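Local coordinates for protein malate dehydrogenase (Aeropyrum pernix, PDB 2D4A) that catalyses the reversible oxidation of malate to oxaloacetate, using either NAD or NADP, and works as a homotetramer, at residues A110-T115 and E135-F140; M122-Y127 and Y256-A261; A147-Y152 and V164-L169. All blocks are in the same frame, centred on the assembly; numbering follows the deposited sequence.

In the fold
Along the chain contacts 1 and 2 interleave. Contact 3 comes after contact 1 and lies wholly between the two halves of contact 2. Contact 1 pairs strands 111-114 and 137-139 at one side of the parallel Rossmann sheet. Helix 119-130, which connects these strands, supplies one half of contact 2. The other half, 256-261, leads into strand 260-268 of the C-terminal domain, so contact 2 joins the two domains. Contacts 1 and 2 touch, with centres 11 Å apart. Contact 3 lies within the C-terminal domain, its centre 22 Å from contact 1 and 24 Å from contact 2. Its helix 142-157 directly follows strand 137-139 and carries Arg148, a probable substrate-binding residue.

Contact 1 of 3, residues A110-T115 and E135-F140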
loop_
_atom_site.group_PDB
_atom_site.type_symbol
_atom_site.label_atom_id
_atom_site.label_comp_id
_atom_site.label_asym_id
_atom_site.label_seq_id
_atom_site.Cartn_x
_atom_site.Cartn_y
_atom_site.Cartn_z
ATOM N N ALA B 110 -13.399 -17.826 17.095
ATOM C CA ALA B 110 -12.359 -17.470 16.124
ATOM C C ALA B 110 -12.238 -18.382 14.900
ATOM O O ALA B 110 -12.699 -19.518 14.919
ATOM C CB ALA B 110 -11.014 -17.409 16.831
ATOM N N ILE B 111 -11.676 -17.854 13.812
ATOM C CA ILE B 111 -11.387 -18.635 12.583
ATOM C C ILE B 111 -9.894 -19.029 12.674
ATOM O O ILE B 111 -9.071 -18.231 13.089
ATOM C CB ILE B 111 -11.629 -17.879 11.289
ATOM C CG1 ILE B 111 -13.057 -17.320 11.170
ATOM C CG2 ILE B 111 -11.415 -18.808 10.073
ATOM C CD1 ILE B 111 -13.317 -16.460 9.954
ATOM N N VAL B 112 -9.642 -20.454 12.608
ATOM C CA VAL B 112 -8.249 -20.869 12.668
ATOM C C VAL B 112 -7.720 -21.268 11.309
ATOM O O VAL B 112 -8.442 -21.797 10.466
ATOM C CB VAL B 112 -8.030 -22.012 13.689
ATOM C CG1 VAL B 112 -8.479 -21.525 15.014
ATOM C CG2 VAL B 112 -8.807 -23.268 13.326
ATOM N N VAL B 113 -6.454 -20.900 11.062
ATOM C CA VAL B 113 -5.870 -21.242 9.738
ATOM C C VAL B 113 -4.552 -21.974 10.034
ATOM O O VAL B 113 -3.749 -21.429 10.811
ATOM C CB VAL B 113 -5.642 -20.024 8.856
ATOM C CG1 VAL B 113 -5.032 -20.391 7.493
ATOM C CG2 VAL B 113 -6.926 -19.234 8.581
ATOM N N ILE B 114 -4.366 -23.132 9.596
ATOM C CA ILE B 114 -3.140 -23.875 9.893
ATOM C C ILE B 114 -2.179 -23.840 8.706
ATOM O O ILE B 114 -2.618 -23.854 7.559
ATOM C CB ILE B 114 -3.448 -25.363 10.174
ATOM C CG1 ILE B 114 -4.742 -25.489 10.994
ATOM C CG2 ILE B 114 -2.272 -26.020 10.879
ATOM C CD1 ILE B 114 -4.661 -24.884 12.368
ATOM N N THR B 115 -0.876 -23.778 8.985
ATOM C CA THR B 115 0.143 -23.811 7.926
ATOM C C THR B 115 0.968 -25.086 8.124
ATOM O O THR B 115 1.524 -25.631 7.178
ATOM C CB THR B 115 1.148 -22.616 7.960
ATOM O OG1 THR B 115 1.844 -22.619 9.206
ATOM C CG2 THR B 115 0.452 -21.283 7.769
ATOM N N GLU B 135 -16.451 -25.044 8.703
ATOM C CA GLU B 135 -16.310 -23.685 8.221
ATOM C C GLU B 135 -15.309 -22.834 8.985
ATOM O O GLU B 135 -14.908 -21.782 8.497
ATOM C CB GLU B 135 -17.677 -23.004 8.217
ATOM C CG GLU B 135 -18.705 -23.722 7.345
ATOM C CD GLU B 135 -19.344 -24.921 8.026
ATOM O OE1 GLU B 135 -19.815 -25.829 7.305
ATOM O OE2 GLU B 135 -19.392 -24.947 9.274
ATOM N N ARG B 136 -14.717 -23.014 9.973
ATOM C CA ARG B 136 -13.771 -22.246 10.776
ATOM C C ARG B 136 -12.437 -22.932 11.076
ATOM O O ARG B 136 -11.664 -22.463 11.917
ATOM C CB ARG B 136 -14.431 -21.786 12.083
ATOM C CG ARG B 136 -15.462 -20.685 11.881
ATOM C CD ARG B 136 -15.601 -19.800 13.114
ATOM N NE ARG B 136 -16.523 -20.355 14.104
ATOM C CZ ARG B 136 -16.165 -20.906 15.262
ATOM N NH1 ARG B 136 -14.888 -20.987 15.610
ATOM N NH2 ARG B 136 -17.096 -21.385 16.077
ATOM N N VAL B 137 -12.170 -24.047 10.405
ATOM C CA VAL B 137 -10.898 -24.754 10.571
ATOM C C VAL B 137 -10.308 -24.817 9.161
ATOM O O VAL B 137 -10.693 -25.669 8.369
ATOM C CB VAL B 137 -11.076 -26.196 11.109
ATOM C CG1 VAL B 137 -9.709 -26.804 11.361
ATOM C CG2 VAL B 137 -11.890 -26.198 12.397
ATOM N N ILE B 138 -9.381 -23.908 8.854
ATOM C CA ILE B 138 -8.781 -23.831 7.520
ATOM C C ILE B 138 -7.303 -24.178 7.405
ATOM O O ILE B 138 -6.455 -23.550 8.035
ATOM C CB ILE B 138 -8.908 -22.408 6.905
ATOM C CG1 ILE B 138 -10.368 -21.956 6.851
ATOM C CG2 ILE B 138 -8.363 -22.402 5.498
ATOM C CD1 ILE B 138 -10.936 -21.550 8.171
ATOM N N GLY B 139 -6.988 -25.166 6.572
ATOM C CA GLY B 139 -5.596 -25.523 6.362
ATOM C C GLY B 139 -5.126 -24.771 5.128
ATOM O O GLY B 139 -5.800 -24.801 4.104
ATOM N N PHE B 140 -3.989 -24.100 5.095
ATOM C CA PHE B 140 -3.440 -23.431 3.893
ATOM C C PHE B 140 -2.649 -24.373 3.023
ATOM O O PHE B 140 -1.731 -25.047 3.535
ATOM C CB PHE B 140 -2.570 -22.268 4.440
ATOM C CG PHE B 140 -1.888 -21.454 3.388
ATOM C CD1 PHE B 140 -2.496 -20.376 2.786
ATOM C CD2 PHE B 140 -0.609 -21.843 2.979
ATOM C CE1 PHE B 140 -1.846 -19.686 1.774
ATOM C CE2 PHE B 140 0.038 -21.155 1.982
ATOM C CZ PHE B 140 -0.576 -20.071 1.385
HETATM O O HOH W 1 0.679 -24.550 4.655
#
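This is a parallel beta pairing at the edge of the Rossmann sheet in the nucleotide-binding domain. Strands 111-114 and 137-139 are joined through helix 119-130 as a beta-alpha-beta unit. Their axes come within 4.5 Å. Val112 pairs with Val137, Val113 with Ile138 and Ile114 with Gly139. Backbone bonds alternate across the pair: Val112 N donates to Arg136 O, Ile138 N to Val112 O, Ile114 N to Ile138 O, and Phe140 N to Ile114 O. The last is 2.8 Å long.

On one face, Ile138 CD1 meets Ile111 CG2 at 3.4 Å. Val113 CG2 lies 4.1 Å from Ile138 CB. This face is covered by helix 223-237, whose Leu229 and Thr232 touch Val113. On the other face, Val112 CG2 reaches Val137 CG1 at 4.1 Å, and helix 119-130 packs over Ile114 and Val137. Strand 70-73 continues the sheet beyond 111-114.

The C-terminal ends point toward the probable active site. Thr115 belongs to the NADP-binding site by similarity. The Phe140 side chain lies about 6 Å from that of His172, the likely proton acceptor. One water donates to both Thr115 O and Phe140 O.

At the other end, Arg136 crosses the Ile111 side chain at about a right angle and bends at chi3 (-85°). Phe132 makes a cation-pi contact with its guanidinium, and Lys108 O takes a weak bond from NH1. The bend brings the guanidinium edge to Ala110, where NH1 donates to Ala110 O at 2.7 Å, with the oxygen 18° out of the guanidinium plane.

Contact 2 of 3, residues M122-Y127 and Y256-A261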
loop_
_atom_site.group_PDB
_atom_site.type_symbol
_atom_site.label_atom_id
_atom_site.label_comp_id
_atom_site.label_asym_id
_atom_site.label_seq_id
_atom_site.Cartn_x
_atom_site.Cartn_y
_atom_site.Cartn_z
ATOM N N MET B 122 -2.893 -32.349 9.539
ATOM C CA MET B 122 -2.937 -31.407 10.651
ATOM C C MET B 122 -4.301 -30.744 10.743
ATOM O O MET B 122 -4.835 -30.547 11.833
ATOM C CB MET B 122 -1.859 -30.334 10.493
ATOM C CG MET B 122 -0.424 -30.850 10.568
ATOM S SD MET B 122 -0.061 -31.810 12.079
ATOM C CE MET B 122 -0.088 -33.508 11.423
ATOM N N THR B 123 -4.865 -30.388 9.596
ATOM C CA THR B 123 -6.180 -29.768 9.570
ATOM C C THR B 123 -7.190 -30.751 10.155
ATOM O O THR B 123 -8.090 -30.361 10.891
ATOM C CB THR B 123 -6.587 -29.415 8.137
ATOM O OG1 THR B 123 -5.636 -28.493 7.590
ATOM C CG2 THR B 123 -7.972 -28.788 8.111
ATOM N N TYR B 124 -7.021 -32.029 9.829
ATOM C CA TYR B 124 -7.905 -33.080 10.316
ATOM C C TYR B 124 -7.873 -33.151 11.845
ATOM O O TYR B 124 -8.907 -33.047 12.500
ATOM C CB TYR B 124 -7.491 -34.424 9.705
ATOM C CG TYR B 124 -8.443 -35.571 9.971
ATOM C CD1 TYR B 124 -8.443 -36.237 11.197
ATOM C CD2 TYR B 124 -9.343 -35.997 8.984
ATOM C CE1 TYR B 124 -9.310 -37.299 11.435
ATOM C CE2 TYR B 124 -10.217 -37.058 9.211
ATOM C CZ TYR B 124 -10.192 -37.702 10.442
ATOM O OH TYR B 124 -11.057 -38.743 10.686
ATOM N N VAL B 125 -6.685 -33.315 12.412
ATOM C CA VAL B 125 -6.537 -33.396 13.861
ATOM C C VAL B 125 -7.098 -32.160 14.570
ATOM O O VAL B 125 -7.808 -32.274 15.573
ATOM C CB VAL B 125 -5.049 -33.581 14.246
ATOM C CG1 VAL B 125 -4.853 -33.354 15.731
ATOM C CG2 VAL B 125 -4.592 -34.982 13.863
ATOM N N MET B 126 -6.771 -30.980 14.052
ATOM C CA MET B 126 -7.243 -29.720 14.630
ATOM C C MET B 126 -8.781 -29.609 14.585
ATOM O O MET B 126 -9.406 -29.105 15.520
ATOM C CB MET B 126 -6.600 -28.543 13.883
ATOM C CG MET B 126 -7.005 -27.167 14.396
ATOM S SD MET B 126 -6.462 -26.860 16.074
ATOM C CE MET B 126 -4.777 -26.363 15.762
ATOM N N TYR B 127 -9.371 -30.081 13.490
ATOM C CA TYR B 127 -10.816 -30.061 13.302
ATOM C C TYR B 127 -11.522 -30.942 14.330
ATOM O O TYR B 127 -12.529 -30.554 14.915
ATOM C CB TYR B 127 -11.169 -30.559 11.902
ATOM C CG TYR B 127 -12.638 -30.879 11.743
ATOM C CD1 TYR B 127 -13.591 -29.862 11.716
ATOM C CD2 TYR B 127 -13.084 -32.200 11.678
ATOM C CE1 TYR B 127 -14.953 -30.148 11.635
ATOM C CE2 TYR B 127 -14.447 -32.497 11.597
ATOM C CZ TYR B 127 -15.370 -31.466 11.578
ATOM O OH TYR B 127 -16.707 -31.752 11.514
ATOM N N TYR B 256 -17.340 -37.188 -1.269
ATOM C CA TYR B 256 -16.483 -37.704 -0.187
ATOM C C TYR B 256 -16.923 -37.080 1.119
ATOM O O TYR B 256 -17.431 -35.941 1.102
ATOM C CB TYR B 256 -15.016 -37.358 -0.482
ATOM C CG TYR B 256 -14.455 -38.134 -1.660
ATOM C CD1 TYR B 256 -14.050 -39.469 -1.442
ATOM C CD2 TYR B 256 -14.217 -37.556 -2.882
ATOM C CE1 TYR B 256 -13.559 -40.205 -2.517
ATOM C CE2 TYR B 256 -13.677 -38.282 -3.915
ATOM C CZ TYR B 256 -13.402 -39.608 -3.763
ATOM O OH TYR B 256 -12.826 -40.345 -4.772
ATOM N N ASN B 257 -16.469 -37.625 2.225
ATOM C CA ASN B 257 -16.809 -37.061 3.537
ATOM C C ASN B 257 -15.918 -37.662 4.590
ATOM O O ASN B 257 -15.327 -38.730 4.394
ATOM C CB ASN B 257 -18.283 -37.152 3.854
ATOM C CG ASN B 257 -18.875 -38.529 3.939
ATOM O OD1 ASN B 257 -19.208 -39.192 2.968
ATOM N ND2 ASN B 257 -18.956 -39.042 5.174
ATOM N N ASP B 258 -15.985 -37.157 5.749
ATOM C CA ASP B 258 -15.085 -37.752 6.768
ATOM C C ASP B 258 -13.738 -37.965 6.155
ATOM O O ASP B 258 -12.890 -38.784 6.385
ATOM C CB ASP B 258 -15.697 -38.953 7.443
ATOM C CG ASP B 258 -14.861 -39.397 8.647
ATOM O OD1 ASP B 258 -14.766 -38.613 9.638
ATOM O OD2 ASP B 258 -14.340 -40.516 8.666
ATOM N N ILE B 259 -13.106 -36.734 5.629
ATOM C CA ILE B 259 -11.712 -36.633 5.101
ATOM C C ILE B 259 -11.390 -35.182 4.739
ATOM O O ILE B 259 -12.296 -34.367 4.585
ATOM C CB ILE B 259 -11.535 -37.560 3.864
ATOM C CG1 ILE B 259 -10.041 -37.696 3.536
ATOM C CG2 ILE B 259 -12.313 -37.018 2.672
ATOM C CD1 ILE B 259 -9.177 -38.170 4.728
ATOM N N VAL B 260 -10.102 -34.868 4.636
ATOM C CA VAL B 260 -9.648 -33.529 4.300
ATOM C C VAL B 260 -9.032 -33.524 2.906
ATOM O O VAL B 260 -8.274 -34.434 2.565
ATOM C CB VAL B 260 -8.571 -33.046 5.306
ATOM C CG1 VAL B 260 -7.972 -31.718 4.853
ATOM C CG2 VAL B 260 -9.180 -32.906 6.700
ATOM N N ALA B 261 -9.358 -32.510 2.103
ATOM C CA ALA B 261 -8.807 -32.384 0.746
ATOM C C ALA B 261 -8.623 -30.927 0.303
ATOM O O ALA B 261 -9.274 -30.011 0.810
ATOM C CB ALA B 261 -9.702 -33.122 -0.258
#
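Helix 119-130 of the Rossmann domain meets the start of strand 260-268 here, forming an interface between the nucleotide-binding and C-terminal domains. The contact is small and mainly apolar. Val260 is its centre on the strand side. Its CG2 branch fits against the base of Tyr124, 3.8 Å from Tyr124 CB. Its other branch, CG1, approaches Thr123 CB at 4.2 Å. Thr123 OG1 is bonded within its own helix, to Val119 O.

Tyr124 has CG anti to the backbone N (chi1 -172°), which carries the ring outward along 258-260. The ring edge, near its plane, passes Val260 CG2, Ile259 CA and Asp258 O. Around it, Tyr124 also touches Tyr249 of strand 242-251 and Val299 of helix 282-300, the helix that Ile259 meets as well.

The chain bends at Asp258 and Ile259, on the more exposed side of the contact. Asp258 OD1 is hydrogen-bonded to Tyr249 OH. The Asp258 carboxylate is turned 63° from the Tyr124 ring plane, and Tyr124 OH stays 3.9 Å from Asp258 OD1, too far for a hydrogen bond.

Contact 3 of 3, residues A147-Y152 and V164-L169; sequences ARMAYY and VNAIVL
Met149 and Ala150 of helix 142-157 pack against the side chains of Val164, Ala166 and Val168. Every second residue along strand 164-169, which is interrupted at 166-167, points to the helix, whereas Asn165 and Ile167 point away. The closest touch is Met149 CG to Ala166 CB, at 3.5 Å. Met149 CB is near the same methyl, at 4.0 Å, so the first part of the methionine chain lies against Ala166. With chi1 at 173° the chain runs opposite the backbone N, out toward the strand. Bends at chi2 and chi3 then turn its end away. Along this course SD comes to 4.3 Å from Val168 CG1.

Ala150 meets the beginning of the strand. Its CB lies 4.1 Å from Val164 CG1, and the same valine branch is 4.0 Å from Ala150 CA. The small Ala150 side chain lets the backbones come close: Ala150 CA and Val164 CA are 5.6 Å apart. Ala166 CB also comes within 4.3 Å of Ala150 N. The contact is apolar, with both alanines, Met149 and Val168 buried.

Further out, Ser146 OG is hydrogen-bonded to Ala166 O and ties the preceding helical turn to the strand. Ser183 OG bonds to Ile167 N from another part of the same domain. Arg148 does not touch the strand; it probably binds substrate, as in its relatives. Tyr151 points away from the strand and forms an edge-to-face ring contact with His45 of a second subunit.

Helix 142-157 thus lies between strand 164-169 and this neighbouring subunit, with helix 196-207 touching Met149 and Tyr152. Strand 164-169 is flanked in its antiparallel sheet by strands 177-178 and 184-185, while strand 260-268 touches Val168 and Leu169.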
loop_
_atom_site.group_PDB
_atom_site.type_symbol
_atom_site.label_atom_id
_atom_site.label_comp_id
_atom_site.label_asym_id
_atom_site.label_seq_id
_atom_site.Cartn_x
_atom_site.Cartn_y
_atom_site.Cartn_z
ATOM N N ALA B 147 0.210 -20.477 -6.818
ATOM C CA ALA B 147 1.180 -19.417 -7.081
ATOM C C ALA B 147 2.490 -19.987 -7.625
ATOM O O ALA B 147 3.116 -19.389 -8.509
ATOM C CB ALA B 147 1.445 -18.612 -5.806
ATOM N N ARG B 148 2.906 -21.136 -7.092
ATOM C CA ARG B 148 4.138 -21.791 -7.546
ATOM C C ARG B 148 3.952 -22.306 -8.979
ATOM O O ARG B 148 4.843 -22.192 -9.824
ATOM C CB ARG B 148 4.516 -22.950 -6.601
ATOM C CG ARG B 148 5.185 -22.518 -5.297
ATOM C CD ARG B 148 5.334 -23.701 -4.355
ATOM N NE ARG B 148 6.113 -23.414 -3.148
ATOM C CZ ARG B 148 6.134 -24.200 -2.070
ATOM N NH1 ARG B 148 5.420 -25.311 -2.047
ATOM N NH2 ARG B 148 6.866 -23.891 -1.011
ATOM N N MET B 149 2.783 -22.876 -9.243
ATOM C CA MET B 149 2.460 -23.382 -10.563
ATOM C C MET B 149 2.530 -22.198 -11.512
ATOM O O MET B 149 3.176 -22.260 -12.557
ATOM C CB MET B 149 1.051 -23.958 -10.559
ATOM C CG MET B 149 0.540 -24.365 -11.919
ATOM S SD MET B 149 0.337 -26.143 -12.025
ATOM C CE MET B 149 2.041 -26.637 -12.291
ATOM N N ALA B 150 1.866 -21.111 -11.123
ATOM C CA ALA B 150 1.826 -19.884 -11.912
ATOM C C ALA B 150 3.222 -19.317 -12.161
ATOM O O ALA B 150 3.523 -18.827 -13.252
ATOM C CB ALA B 150 0.968 -18.853 -11.204
ATOM N N TYR B 151 4.065 -19.394 -11.137
ATOM C CA TYR B 151 5.437 -18.904 -11.202
ATOM C C TYR B 151 6.273 -19.682 -12.220
ATOM O O TYR B 151 6.995 -19.090 -13.039
ATOM C CB TYR B 151 6.070 -18.987 -9.809
ATOM C CG TYR B 151 7.543 -18.654 -9.765
ATOM C CD1 TYR B 151 8.509 -19.645 -9.977
ATOM C CD2 TYR B 151 7.978 -17.341 -9.544
ATOM C CE1 TYR B 151 9.862 -19.336 -9.970
ATOM C CE2 TYR B 151 9.336 -17.027 -9.538
ATOM C CZ TYR B 151 10.263 -18.030 -9.752
ATOM O OH TYR B 151 11.598 -17.731 -9.774
ATOM N N TYR B 152 6.172 -21.008 -12.180
ATOM C CA TYR B 152 6.929 -21.837 -13.113
ATOM C C TYR B 152 6.448 -21.665 -14.549
ATOM O O TYR B 152 7.264 -21.576 -15.461
ATOM C CB TYR B 152 6.894 -23.309 -12.669
ATOM C CG TYR B 152 7.732 -23.535 -11.434
ATOM C CD1 TYR B 152 9.086 -23.219 -11.437
ATOM C CD2 TYR B 152 7.161 -23.957 -10.238
ATOM C CE1 TYR B 152 9.851 -23.301 -10.280
ATOM C CE2 TYR B 152 7.918 -24.045 -9.066
ATOM C CZ TYR B 152 9.260 -23.710 -9.094
ATOM O OH TYR B 152 10.012 -23.731 -7.936
ATOM N N VAL B 164 -1.360 -15.456 -15.202
ATOM C CA VAL B 164 -1.568 -16.885 -15.253
ATOM C C VAL B 164 -2.620 -17.304 -14.255
ATOM O O VAL B 164 -2.584 -16.905 -13.096
ATOM C CB VAL B 164 -0.281 -17.632 -14.950
ATOM C CG1 VAL B 164 -0.536 -19.128 -15.026
ATOM C CG2 VAL B 164 0.798 -17.198 -15.923
ATOM N N ASN B 165 -3.556 -18.118 -14.717
ATOM C CA ASN B 165 -4.638 -18.611 -13.881
ATOM C C ASN B 165 -4.440 -20.130 -13.763
ATOM O O ASN B 165 -4.751 -20.869 -14.692
ATOM C CB ASN B 165 -5.959 -18.266 -14.572
ATOM C CG ASN B 165 -7.172 -18.813 -13.850
ATOM O OD1 ASN B 165 -8.145 -19.224 -14.489
ATOM N ND2 ASN B 165 -7.135 -18.807 -12.515
ATOM N N ALA B 166 -3.910 -20.594 -12.633
ATOM C CA ALA B 166 -3.664 -22.025 -12.453
ATOM C C ALA B 166 -4.604 -22.712 -11.472
ATOM O O ALA B 166 -4.698 -22.322 -10.309
ATOM C CB ALA B 166 -2.221 -22.260 -12.020
ATOM N N ILE B 167 -5.286 -23.751 -11.939
ATOM C CA ILE B 167 -6.217 -24.486 -11.094
ATOM C C ILE B 167 -5.570 -25.778 -10.566
ATOM O O ILE B 167 -5.033 -26.574 -11.333
ATOM C CB ILE B 167 -7.523 -24.793 -11.896
ATOM C CG1 ILE B 167 -8.278 -23.485 -12.164
ATOM C CG2 ILE B 167 -8.397 -25.791 -11.150
ATOM C CD1 ILE B 167 -8.686 -22.724 -10.910
ATOM N N VAL B 168 -5.606 -25.971 -9.253
ATOM C CA VAL B 168 -5.032 -27.168 -8.643
ATOM C C VAL B 168 -6.039 -27.801 -7.677
ATOM O O VAL B 168 -6.988 -27.145 -7.247
ATOM C CB VAL B 168 -3.705 -26.835 -7.887
ATOM C CG1 VAL B 168 -2.625 -26.453 -8.879
ATOM C CG2 VAL B 168 -3.929 -25.689 -6.898
ATOM N N LEU B 169 -5.839 -29.075 -7.347
ATOM C CA LEU B 169 -6.732 -29.794 -6.430
ATOM C C LEU B 169 -5.997 -30.971 -5.800
ATOM O O LEU B 169 -4.844 -31.245 -6.130
ATOM C CB LEU B 169 -7.941 -30.369 -7.176
ATOM C CG LEU B 169 -8.984 -29.502 -7.864
ATOM C CD1 LEU B 169 -9.719 -30.345 -8.886
ATOM C CD2 LEU B 169 -9.934 -28.906 -6.849
#